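Local coordinates for tryparedoxin II (Crithidia fasciculata, PDB 1I5G), which probably shuttles reducing equivalents from trypanothione to peroxidases as a thioredoxin-like dithiol-disulfide carrier, at residues 32-37 / 110-115; 36-41 / 69-74; 48-53 / 129-134; 62-67 / 85-90. The protein carries 1 engineered substitution. All blocks are in the same frame, centred on the assembly; numbering follows the deposited sequence.

From the N terminus, strand 30-36 opens interaction 1, and its end with the loop that follows opens interaction 2; the two share Ser36 and Ala37. Helix 41-57 then opens interaction 3, and strand 63-69 opens interaction 4. The loops close in a different order: interaction 2 at 69-74, interaction 4 at 85-90, interaction 1 at 110-115 and interaction 3 at 129-134. Interaction 4 therefore nests within the spans of interactions 1 and 3, whereas interaction 3 crosses interactions 1 and 2, and interaction 2 crosses interaction 4. Interactions 1 and 4 build neighbouring parts of the central sheet, interaction 3 packs two helices beside it, and interaction 2 joins loops at the glutathionylspermidine site.

Interaction 1: 32-37 / 110-115; sequences FFYFSA and PTLVGV
Leu112 lays its CD1 methyl 3.5 Å from Tyr34 CB, at the tight centre of an antiparallel strand pair in the thioredoxin-fold sheet. With CG swung away from the backbone N (chi1 -167°), the leucine leans back over the neighbouring strand, and CD1 also reaches within 3.7 Å of Phe32 CB. Beside it the Phe32 ring meets bare backbone: CD2 is 3.5 Å from Gly114 CA, in space that a side chain at Gly114 would enter. Two hydrogen-bonded pairs lock the register, Phe33 with Val113 and Phe35 with Thr111; the shortest of their four bonds runs 2.8 Å from Phe33 N to Val113 O. The carbonyl oxygens of Val113 and Thr111 also lie at the edges of the Phe33 and Phe35 rings, respectively. Packing is looser toward Thr111, which is partly exposed: its CB stays 4.2 Å from Phe35 CB, and its OG1 turns to Ser108 O. Pro110, preceded by the cis peptide characteristic of thioredoxin folds, lies alongside Tyr34, its CB 4.0 Å from Tyr34 CE1, and lines the glutathionylspermidine pocket. Helix 41-57 covers the Tyr34 and Leu112 face, with Leu50 on the tyrosine ring and Thr47 bonded to its hydroxyl; helix 94-103 packs Leu100 against Phe33 and Phe35, and strand 63-69 flanks strand 30-36 on its other edge.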
# COMPACT_ATOMS: atom_id res chain seq x y z
N PHE A 32 -3.42 2.64 -2.63
CA PHE A 32 -3.65 1.99 -1.34
C PHE A 32 -2.35 1.73 -0.62
O PHE A 32 -1.49 0.99 -1.09
CB PHE A 32 -4.42 0.66 -1.50
CG PHE A 32 -5.83 0.86 -1.94
CD1 PHE A 32 -6.12 0.90 -3.29
CD2 PHE A 32 -6.89 1.03 -1.04
CE1 PHE A 32 -7.42 1.09 -3.74
CE2 PHE A 32 -8.18 1.22 -1.45
CZ PHE A 32 -8.45 1.26 -2.81
N PHE A 33 -2.22 2.32 0.56
CA PHE A 33 -1.07 2.18 1.42
C PHE A 33 -1.36 0.99 2.30
O PHE A 33 -2.30 0.95 3.09
CB PHE A 33 -0.90 3.45 2.22
CG PHE A 33 -0.43 4.63 1.44
CD1 PHE A 33 -1.35 5.41 0.77
CD2 PHE A 33 0.91 4.96 1.37
CE1 PHE A 33 -0.92 6.50 0.04
CE2 PHE A 33 1.34 6.07 0.63
CZ PHE A 33 0.40 6.83 -0.02
N TYR A 34 -0.55 -0.05 2.16
CA TYR A 34 -0.76 -1.33 2.81
C TYR A 34 0.27 -1.51 3.91
O TYR A 34 1.45 -1.77 3.70
CB TYR A 34 -0.61 -2.49 1.79
CG TYR A 34 -0.74 -3.89 2.36
CD1 TYR A 34 -1.61 -4.13 3.40
CD2 TYR A 34 -0.00 -4.98 1.89
CE1 TYR A 34 -1.76 -5.35 3.95
CE2 TYR A 34 -0.15 -6.21 2.44
CZ TYR A 34 -1.04 -6.42 3.48
OH TYR A 34 -1.20 -7.66 4.09
N PHE A 35 -0.18 -1.37 5.15
CA PHE A 35 0.63 -1.52 6.35
C PHE A 35 0.61 -2.97 6.75
O PHE A 35 -0.47 -3.53 7.06
CB PHE A 35 0.06 -0.60 7.45
CG PHE A 35 0.18 0.87 7.09
CD1 PHE A 35 -0.74 1.47 6.26
CD2 PHE A 35 1.21 1.65 7.60
CE1 PHE A 35 -0.62 2.82 5.94
CE2 PHE A 35 1.34 2.97 7.27
CZ PHE A 35 0.42 3.53 6.45
N SER A 36 1.78 -3.60 6.75
CA SER A 36 1.86 -5.04 6.97
C SER A 36 3.29 -5.43 7.34
O SER A 36 4.21 -4.62 7.20
CB SER A 36 1.50 -5.71 5.64
OG SER A 36 1.21 -7.09 5.75
N ALA A 37 3.50 -6.67 7.78
CA ALA A 37 4.81 -7.19 8.12
C ALA A 37 4.75 -8.70 8.25
O ALA A 37 3.70 -9.25 8.60
CB ALA A 37 5.35 -6.62 9.43
N PRO A 110 -3.04 -6.06 9.75
CA PRO A 110 -2.95 -5.32 8.49
C PRO A 110 -3.96 -4.19 8.38
O PRO A 110 -5.10 -4.31 8.86
CB PRO A 110 -3.34 -6.37 7.45
CG PRO A 110 -4.23 -7.32 8.21
CD PRO A 110 -3.71 -7.37 9.63
N THR A 111 -3.52 -3.10 7.74
CA THR A 111 -4.36 -1.92 7.50
C THR A 111 -4.11 -1.48 6.06
O THR A 111 -3.00 -1.49 5.56
CB THR A 111 -4.05 -0.72 8.45
OG1 THR A 111 -4.43 -1.04 9.79
CG2 THR A 111 -4.86 0.52 8.14
N LEU A 112 -5.17 -1.06 5.37
CA LEU A 112 -5.12 -0.67 3.97
C LEU A 112 -5.90 0.61 3.77
O LEU A 112 -7.13 0.64 3.95
CB LEU A 112 -5.68 -1.82 3.11
CG LEU A 112 -5.44 -1.76 1.61
CD1 LEU A 112 -4.00 -1.83 1.24
CD2 LEU A 112 -6.21 -2.94 1.01
N VAL A 113 -5.20 1.68 3.43
CA VAL A 113 -5.77 3.02 3.34
C VAL A 113 -5.67 3.52 1.91
O VAL A 113 -4.58 3.62 1.34
CB VAL A 113 -5.04 3.99 4.28
CG1 VAL A 113 -5.57 5.41 4.14
CG2 VAL A 113 -5.20 3.49 5.74
N GLY A 114 -6.80 3.85 1.30
CA GLY A 114 -6.84 4.35 -0.05
C GLY A 114 -6.92 5.85 -0.09
O GLY A 114 -7.70 6.51 0.64
N VAL A 115 -6.10 6.41 -0.96
CA VAL A 115 -5.96 7.84 -1.17
C VAL A 115 -6.06 8.20 -2.64
O VAL A 115 -5.60 7.45 -3.50
CB VAL A 115 -4.60 8.29 -0.64
CG1 VAL A 115 -4.39 9.74 -0.82
CG2 VAL A 115 -4.40 7.86 0.83

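Interaction 2: 36-41 / 69-74; sequences SASWCP and SWDESA. With TS5 (glutathionylspermidine), chain C.
Asp71 reaches across to Ser38 and takes its backbone N-H on OD1, 2.7 Å from Ser38 N, on the syn side but tilted out of the carboxylate plane, with a nearly straight N-H...O. The other oxygen is held from its own segment: Ser69 OG donates to Asp71 OD2 over 2.6 Å, on the anti side, while accepting from Asp71 N in an ST turn. With both oxygens bonded, the carboxylate is probably restrained from rotating. Trp39 carries its CG between the backbone N and the carbonyl carbon (chi1 62°), which folds the indole toward 69-74. Its NE1 donates to Trp70 O at 2.9 Å; the oxygen lies in the indole plane, whereas the nitrogen stands 41° out of the carbonyl plane. Glu72 crosses the indole at about a right angle, CG 3.8 Å from Trp39 CD1. The far end of the indole lines the ligand pocket, Trp39 CZ3 lying 3.5 Å from CB2 of glutathionylspermidine. Cys40 SG, anti to the backbone N (chi1 -176°), forms a mixed disulfide with the ligand SG2, at 2.1 Å. This Cys-Pro-Pro disulfide is consistent with an intermediate of thiol-disulfide exchange, as in thioredoxin-like proteins. Both loops leave neighbouring parallel strands, 30-36 and 63-69, and each runs into a helix, with Cys40 and Ser73 as N-caps of 41-57 and 74-81. Trp70 NE1 bonds Thr101 of helix 94-103.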
# COMPACT_ATOMS: atom_id res chain seq x y z
N SER A 36 1.78 -3.60 6.75
CA SER A 36 1.86 -5.04 6.97
C SER A 36 3.29 -5.43 7.34
O SER A 36 4.21 -4.62 7.20
CB SER A 36 1.50 -5.71 5.64
OG SER A 36 1.21 -7.09 5.75
N ALA A 37 3.50 -6.67 7.78
CA ALA A 37 4.81 -7.19 8.12
C ALA A 37 4.75 -8.70 8.25
O ALA A 37 3.70 -9.25 8.60
CB ALA A 37 5.35 -6.62 9.43
N SER A 38 5.87 -9.35 7.96
CA SER A 38 5.86 -10.80 8.01
C SER A 38 5.81 -11.33 9.44
O SER A 38 5.42 -12.49 9.62
CB SER A 38 7.01 -11.40 7.21
OG SER A 38 8.18 -11.13 7.91
N TRP A 39 6.17 -10.58 10.47
CA TRP A 39 6.10 -11.10 11.84
C TRP A 39 4.66 -11.20 12.29
O TRP A 39 4.43 -11.83 13.33
CB TRP A 39 6.87 -10.18 12.77
CG TRP A 39 6.38 -8.77 12.91
CD1 TRP A 39 6.85 -7.66 12.27
CD2 TRP A 39 5.33 -8.27 13.75
NE1 TRP A 39 6.16 -6.53 12.63
CE2 TRP A 39 5.21 -6.87 13.56
CE3 TRP A 39 4.45 -8.85 14.67
CZ2 TRP A 39 4.30 -6.08 14.22
CZ3 TRP A 39 3.53 -8.03 15.32
CH2 TRP A 39 3.47 -6.68 15.11
N CYS A 40 3.68 -10.63 11.62
CA CYS A 40 2.28 -10.62 12.03
C CYS A 40 1.48 -11.66 11.25
O CYS A 40 1.23 -11.51 10.06
CB CYS A 40 1.71 -9.23 11.79
SG CYS A 40 -0.01 -8.97 12.35
N PRO A 41 1.07 -12.74 11.91
CA PRO A 41 0.28 -13.76 11.21
C PRO A 41 -0.96 -13.23 10.53
O PRO A 41 -1.17 -13.54 9.36
CB PRO A 41 0.01 -14.86 12.24
CG PRO A 41 1.02 -14.63 13.24
CD PRO A 41 1.33 -13.13 13.31
N SER A 69 6.07 -0.99 5.26
CA SER A 69 6.47 -2.17 6.04
C SER A 69 6.76 -1.93 7.49
O SER A 69 7.57 -1.07 7.84
CB SER A 69 7.72 -2.77 5.40
OG SER A 69 8.35 -3.72 6.25
N TRP A 70 6.13 -2.71 8.35
CA TRP A 70 6.50 -2.78 9.75
C TRP A 70 7.42 -3.96 9.99
O TRP A 70 7.48 -4.48 11.11
CB TRP A 70 5.27 -2.89 10.63
CG TRP A 70 4.44 -1.67 10.85
CD1 TRP A 70 4.50 -0.46 10.21
CD2 TRP A 70 3.40 -1.52 11.83
NE1 TRP A 70 3.56 0.41 10.72
CE2 TRP A 70 2.88 -0.22 11.72
CE3 TRP A 70 2.86 -2.37 12.81
CZ2 TRP A 70 1.86 0.24 12.53
CZ3 TRP A 70 1.84 -1.90 13.60
CH2 TRP A 70 1.36 -0.60 13.46
N ASP A 71 8.17 -4.44 9.01
CA ASP A 71 9.02 -5.60 9.20
C ASP A 71 10.18 -5.27 10.14
O ASP A 71 10.58 -4.13 10.36
CB ASP A 71 9.53 -6.06 7.83
CG ASP A 71 8.49 -6.81 7.06
OD1 ASP A 71 8.15 -7.97 7.46
OD2 ASP A 71 7.95 -6.28 6.04
N GLU A 72 10.70 -6.36 10.73
CA GLU A 72 11.71 -6.24 11.79
C GLU A 72 13.13 -5.96 11.28
O GLU A 72 13.98 -5.41 11.99
CB GLU A 72 11.80 -7.56 12.56
CG GLU A 72 10.49 -8.07 13.14
CD GLU A 72 10.64 -9.29 14.04
OE1 GLU A 72 10.96 -9.06 15.23
OE2 GLU A 72 10.44 -10.42 13.54
N SER A 73 13.42 -6.35 10.06
CA SER A 73 14.76 -6.24 9.52
C SER A 73 14.67 -6.11 8.02
O SER A 73 13.66 -6.41 7.36
CB SER A 73 15.62 -7.49 9.79
OG SER A 73 15.14 -8.62 9.08
N ALA A 74 15.78 -5.67 7.45
CA ALA A 74 15.95 -5.48 6.03
C ALA A 74 15.75 -6.82 5.36
O ALA A 74 15.15 -6.91 4.32
CB ALA A 74 17.36 -4.96 5.72
N1 TS5 C . -7.49 -9.05 14.50
CA1 TS5 C . -6.98 -7.75 14.03
C1 TS5 C . -6.88 -7.73 12.52
OE1 TS5 C . -6.83 -6.64 11.92
OE2 TS5 C . -6.85 -8.83 11.92
CB1 TS5 C . -5.60 -7.38 14.58
CG1 TS5 C . -4.48 -8.22 13.98
CD1 TS5 C . -3.33 -8.15 14.95
O1 TS5 C . -3.29 -8.77 16.10
N2 TS5 C . -2.27 -7.42 14.62
CA2 TS5 C . -1.22 -7.00 15.50
C2 TS5 C . -1.01 -5.51 15.59
O2 TS5 C . -1.05 -4.71 14.52
CB2 TS5 C . 0.09 -7.57 14.94
SG2 TS5 C . 0.03 -9.30 14.42
N3 TS5 C . -0.73 -5.18 16.87
CA3 TS5 C . -0.27 -3.83 17.14
C3 TS5 C . -1.20 -3.07 18.05
O3 TS5 C . -2.48 -3.29 17.88
N1' TS5 C . -0.85 -2.21 18.99
C1' TS5 C . -1.78 -1.21 19.47
C2' TS5 C . -1.96 -1.50 20.95
N2' TS5 C . -3.08 -0.66 23.01
C3' TS5 C . -2.73 -0.36 21.63
C4' TS5 C . -3.83 0.38 23.69
C5' TS5 C . -3.76 0.34 25.22
C6' TS5 C . -4.40 1.55 25.91
C7' TS5 C . -4.88 1.25 27.33
N3' TS5 C . -5.44 2.37 28.07

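Interaction 3: 48-53 / 129-134; sequences PQLIDF and TMVVKD
Val131 and Phe53 form the centre of a helix-helix packing in this thioredoxin-like fold, where helix 127-133 leans on helix 41-57, the helix that starts at the active-site cysteine. The local axes cross at 68° and approach to 10.0 Å. The main aromatic interaction is a CH-pi contact: Val131 CG2 sits over the middle of one face of the Phe53 ring, 4.0 Å from its centroid and only 6° off the normal. Phe53 presents that face because its CG lies opposite the backbone N (chi1 -167°), sending the ring out toward helix 127-133. Aliphatic contacts add to it. The other valine branch, Val131 CG1, is 4.0 Å from Phe53 CB, and Leu50 CD1 comes in at about a right angle, 4.2 Å from Val131 CG2. A leucine in place of Phe53 would probably deprive Val131 CG2 of the flat surface beneath it and open a gap beside Asp134 O. On the solvent side, Gln49 and Val132 meet only by van der Waals contact: the extended Gln49 passes its amide over Val132, with OE1 4.0 Å from Val132 CG2. Deeper in, Leu50 also packs on Trp86, and Phe46, a turn back along helix 41-57, touches both valines. A second polar group meets the contact at the helix end. Asp134 has its carboxylate held by Trp142 NE1 and the backbone N atoms of Lys138 and Asp139, while its carbonyl oxygen turns to the rim of the aromatic ring, Asp134 O lying near the ring plane 3.5 Å from Phe53 CE2.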
# COMPACT_ATOMS: atom_id res chain seq x y z
N PRO A 48 -2.26 -12.66 0.63
CA PRO A 48 -2.72 -13.39 -0.56
C PRO A 48 -4.09 -12.97 -1.08
O PRO A 48 -4.30 -12.99 -2.29
CB PRO A 48 -2.72 -14.86 -0.10
CG PRO A 48 -2.55 -14.86 1.37
CD PRO A 48 -1.97 -13.55 1.77
N GLN A 49 -5.01 -12.62 -0.18
CA GLN A 49 -6.32 -12.12 -0.55
C GLN A 49 -6.15 -10.81 -1.29
O GLN A 49 -6.88 -10.56 -2.26
CB GLN A 49 -7.21 -11.84 0.65
CG GLN A 49 -7.55 -13.13 1.42
CD GLN A 49 -8.10 -12.80 2.80
OE1 GLN A 49 -7.48 -12.03 3.52
NE2 GLN A 49 -9.24 -13.35 3.19
N LEU A 50 -5.23 -9.95 -0.87
CA LEU A 50 -4.96 -8.68 -1.52
C LEU A 50 -4.26 -8.93 -2.86
O LEU A 50 -4.54 -8.24 -3.83
CB LEU A 50 -4.21 -7.75 -0.60
CG LEU A 50 -3.93 -6.36 -1.18
CD1 LEU A 50 -5.20 -5.63 -1.59
CD2 LEU A 50 -3.11 -5.55 -0.18
N ILE A 51 -3.38 -9.92 -2.93
CA ILE A 51 -2.80 -10.28 -4.22
C ILE A 51 -3.85 -10.68 -5.26
O ILE A 51 -3.83 -10.21 -6.39
CB ILE A 51 -1.71 -11.36 -4.04
CG1 ILE A 51 -0.51 -10.81 -3.25
CG2 ILE A 51 -1.26 -11.97 -5.37
CD1 ILE A 51 0.54 -11.85 -2.88
N ASP A 52 -4.78 -11.53 -4.88
CA ASP A 52 -5.81 -11.97 -5.82
C ASP A 52 -6.62 -10.75 -6.23
O ASP A 52 -7.00 -10.55 -7.40
CB ASP A 52 -6.72 -13.04 -5.20
CG ASP A 52 -6.03 -14.40 -5.00
OD1 ASP A 52 -4.95 -14.64 -5.59
OD2 ASP A 52 -6.62 -15.22 -4.26
N PHE A 53 -6.95 -9.84 -5.31
CA PHE A 53 -7.73 -8.63 -5.57
C PHE A 53 -7.00 -7.71 -6.55
O PHE A 53 -7.61 -7.17 -7.48
CB PHE A 53 -7.99 -7.89 -4.26
CG PHE A 53 -9.02 -6.81 -4.39
CD1 PHE A 53 -8.67 -5.53 -4.77
CD2 PHE A 53 -10.36 -7.08 -4.14
CE1 PHE A 53 -9.61 -4.55 -4.89
CE2 PHE A 53 -11.32 -6.10 -4.26
CZ PHE A 53 -10.93 -4.83 -4.65
N THR A 129 -10.97 -4.65 5.35
CA THR A 129 -12.18 -5.43 5.47
C THR A 129 -12.93 -5.52 4.16
O THR A 129 -13.50 -6.58 3.86
CB THR A 129 -13.12 -5.03 6.59
OG1 THR A 129 -14.54 -5.00 6.48
CG2 THR A 129 -12.52 -4.55 7.83
N MET A 130 -12.94 -4.45 3.37
CA MET A 130 -13.73 -4.52 2.13
C MET A 130 -13.11 -5.35 1.03
O MET A 130 -13.83 -5.90 0.22
CB MET A 130 -14.12 -3.13 1.67
CG MET A 130 -15.07 -2.48 2.64
SD MET A 130 -16.50 -3.43 3.24
CE MET A 130 -17.30 -3.70 1.71
N VAL A 131 -11.80 -5.52 0.97
CA VAL A 131 -11.26 -6.49 0.05
C VAL A 131 -11.79 -7.87 0.41
O VAL A 131 -12.09 -8.67 -0.47
CB VAL A 131 -9.72 -6.46 0.13
CG1 VAL A 131 -9.05 -7.69 -0.37
CG2 VAL A 131 -9.26 -5.22 -0.66
N VAL A 132 -11.94 -8.21 1.68
CA VAL A 132 -12.46 -9.51 2.08
C VAL A 132 -13.96 -9.61 1.81
O VAL A 132 -14.39 -10.63 1.32
CB VAL A 132 -12.18 -9.76 3.57
CG1 VAL A 132 -12.71 -11.13 3.99
CG2 VAL A 132 -10.69 -9.73 3.94
N LYS A 133 -14.71 -8.55 2.12
CA LYS A 133 -16.17 -8.57 1.98
C LYS A 133 -16.66 -8.33 0.56
O LYS A 133 -17.80 -8.69 0.22
CB LYS A 133 -16.83 -7.60 2.93
CG LYS A 133 -16.61 -7.95 4.41
CD LYS A 133 -17.33 -7.03 5.32
CE LYS A 133 -18.85 -7.14 5.32
NZ LYS A 133 -19.43 -6.44 6.48
N ASP A 134 -15.87 -7.71 -0.28
CA ASP A 134 -16.25 -7.33 -1.65
C ASP A 134 -15.15 -7.75 -2.61
O ASP A 134 -14.54 -6.93 -3.32
CB ASP A 134 -16.50 -5.82 -1.70
CG ASP A 134 -17.03 -5.35 -3.05
OD1 ASP A 134 -17.63 -6.17 -3.80
OD2 ASP A 134 -16.85 -4.14 -3.32

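Interaction 4: 62-67 / 85-90; sequences NFEVML and PWLALP
Val65 presses its CG1 methyl onto the Trp86 indole, 3.5 Å from the centroid of the five-membered ring and 9° off its normal. The methyl lies over one face; Pro85 CD, from the preceding residue, lies offset toward the rim of the other, so the ring is sandwiched. Trp86 CB lies 3.3 Å from Val65 O, and with CG wedged between backbone N and carbonyl carbon (chi1 49°) the indole turns across the valine. Next to it, Glu64 CG packs 3.4 Å from Leu87 CD1, the two side chains crossing at about a right angle, and Met66 CG lies 3.6 Å from Leu89 N. Three backbone bonds fix the parallel register: Leu87 N to Val65 O, Leu67 N to Leu87 O at 2.9 Å, and Leu89 N to Leu67 O. They close the beta-alpha-beta unit formed by strand 63-69, helix 74-81 and strand 87-88. Further out, Leu67 and Ala88 meet Phe77 and Tyr81 of that helix, while Leu50, Ile51 and Tyr54 of helix 41-57 confine the indole. Glu64 bends so that OE2 receives Val65 N at 3.0 Å and is also hydrogen-bonded to Tyr54 OH. Replacing Glu64 by alanine is likely to leave Val65 N and Tyr54 OH without this acceptor and to open a gap beside Leu87 CD1. Chemically the contact is uneven: the buried carboxylate oxygen has two bonds to offset its burial, whereas buried Trp86 NE1 has no hydrogen-bonding partner in the model, and the indole is held by packing instead.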
# COMPACT_ATOMS: atom_id res chain seq x y z
N ASN A 62 -8.23 0.90 -11.73
CA ASN A 62 -7.23 1.96 -11.74
C ASN A 62 -6.66 2.33 -10.37
O ASN A 62 -6.72 3.46 -9.93
CB ASN A 62 -7.77 3.21 -12.46
CG ASN A 62 -6.68 4.14 -12.91
OD1 ASN A 62 -5.62 3.65 -13.33
ND2 ASN A 62 -6.91 5.44 -12.82
N PHE A 63 -6.09 1.30 -9.76
CA PHE A 63 -5.46 1.52 -8.46
C PHE A 63 -4.08 0.90 -8.41
O PHE A 63 -3.72 0.05 -9.24
CB PHE A 63 -6.34 1.09 -7.27
CG PHE A 63 -6.56 -0.38 -7.13
CD1 PHE A 63 -5.69 -1.21 -6.49
CD2 PHE A 63 -7.70 -0.96 -7.66
CE1 PHE A 63 -5.95 -2.58 -6.38
CE2 PHE A 63 -7.98 -2.32 -7.55
CZ PHE A 63 -7.08 -3.15 -6.92
N GLU A 64 -3.30 1.32 -7.42
CA GLU A 64 -1.98 0.78 -7.11
C GLU A 64 -1.95 0.42 -5.61
O GLU A 64 -2.70 1.01 -4.85
CB GLU A 64 -0.89 1.79 -7.45
CG GLU A 64 0.54 1.26 -7.38
CD GLU A 64 0.67 -0.02 -8.15
OE1 GLU A 64 0.91 0.11 -9.38
OE2 GLU A 64 0.55 -1.10 -7.60
N VAL A 65 -1.09 -0.50 -5.21
CA VAL A 65 -0.87 -0.82 -3.81
C VAL A 65 0.58 -0.52 -3.51
O VAL A 65 1.48 -0.80 -4.31
CB VAL A 65 -1.26 -2.27 -3.47
CG1 VAL A 65 -0.81 -2.71 -2.10
CG2 VAL A 65 -2.75 -2.55 -3.73
N MET A 66 0.83 0.06 -2.33
CA MET A 66 2.18 0.33 -1.86
C MET A 66 2.38 -0.23 -0.47
O MET A 66 1.73 0.21 0.48
CB MET A 66 2.49 1.80 -1.84
CG MET A 66 4.00 1.98 -1.71
SD MET A 66 4.42 3.71 -1.60
CE MET A 66 4.08 4.16 -3.46
N LEU A 67 3.30 -1.17 -0.32
CA LEU A 67 3.65 -1.71 0.98
C LEU A 67 4.37 -0.67 1.81
O LEU A 67 5.37 -0.11 1.35
CB LEU A 67 4.62 -2.89 0.80
CG LEU A 67 5.18 -3.51 2.07
CD1 LEU A 67 4.05 -4.09 2.92
CD2 LEU A 67 6.24 -4.54 1.80
N PRO A 85 3.22 -8.34 -5.81
CA PRO A 85 3.31 -7.83 -7.17
C PRO A 85 3.29 -6.32 -7.34
O PRO A 85 3.40 -5.84 -8.47
CB PRO A 85 2.08 -8.48 -7.80
CG PRO A 85 1.08 -8.37 -6.67
CD PRO A 85 1.83 -8.64 -5.42
N TRP A 86 3.14 -5.58 -6.23
CA TRP A 86 2.87 -4.15 -6.27
C TRP A 86 4.08 -3.32 -5.86
O TRP A 86 5.20 -3.81 -5.99
CB TRP A 86 1.61 -3.85 -5.45
CG TRP A 86 1.64 -4.46 -4.10
CD1 TRP A 86 2.52 -4.24 -3.07
CD2 TRP A 86 0.74 -5.44 -3.61
NE1 TRP A 86 2.23 -5.01 -1.99
CE2 TRP A 86 1.12 -5.76 -2.28
CE3 TRP A 86 -0.38 -6.10 -4.16
CZ2 TRP A 86 0.43 -6.71 -1.52
CZ3 TRP A 86 -1.06 -7.01 -3.39
CH2 TRP A 86 -0.66 -7.32 -2.12
N LEU A 87 3.93 -2.10 -5.39
CA LEU A 87 5.01 -1.19 -5.07
C LEU A 87 5.36 -1.27 -3.59
O LEU A 87 4.61 -1.85 -2.78
CB LEU A 87 4.61 0.25 -5.41
CG LEU A 87 4.16 0.48 -6.85
CD1 LEU A 87 3.90 1.95 -7.10
CD2 LEU A 87 5.16 -0.11 -7.89
N ALA A 88 6.49 -0.69 -3.22
CA ALA A 88 6.81 -0.55 -1.81
C ALA A 88 7.56 0.73 -1.57
O ALA A 88 8.37 1.20 -2.35
CB ALA A 88 7.63 -1.72 -1.30
N LEU A 89 7.30 1.32 -0.41
CA LEU A 89 8.16 2.38 0.14
C LEU A 89 9.47 1.66 0.51
O LEU A 89 9.42 0.64 1.21
CB LEU A 89 7.51 3.02 1.38
CG LEU A 89 8.37 4.14 1.97
CD1 LEU A 89 8.33 5.36 1.07
CD2 LEU A 89 7.81 4.51 3.35
N PRO A 90 10.64 2.11 0.06
CA PRO A 90 11.88 1.41 0.36
C PRO A 90 12.09 1.22 1.86
O PRO A 90 11.85 2.13 2.65
CB PRO A 90 12.93 2.33 -0.28
CG PRO A 90 12.22 2.91 -1.45
CD PRO A 90 10.89 3.28 -0.81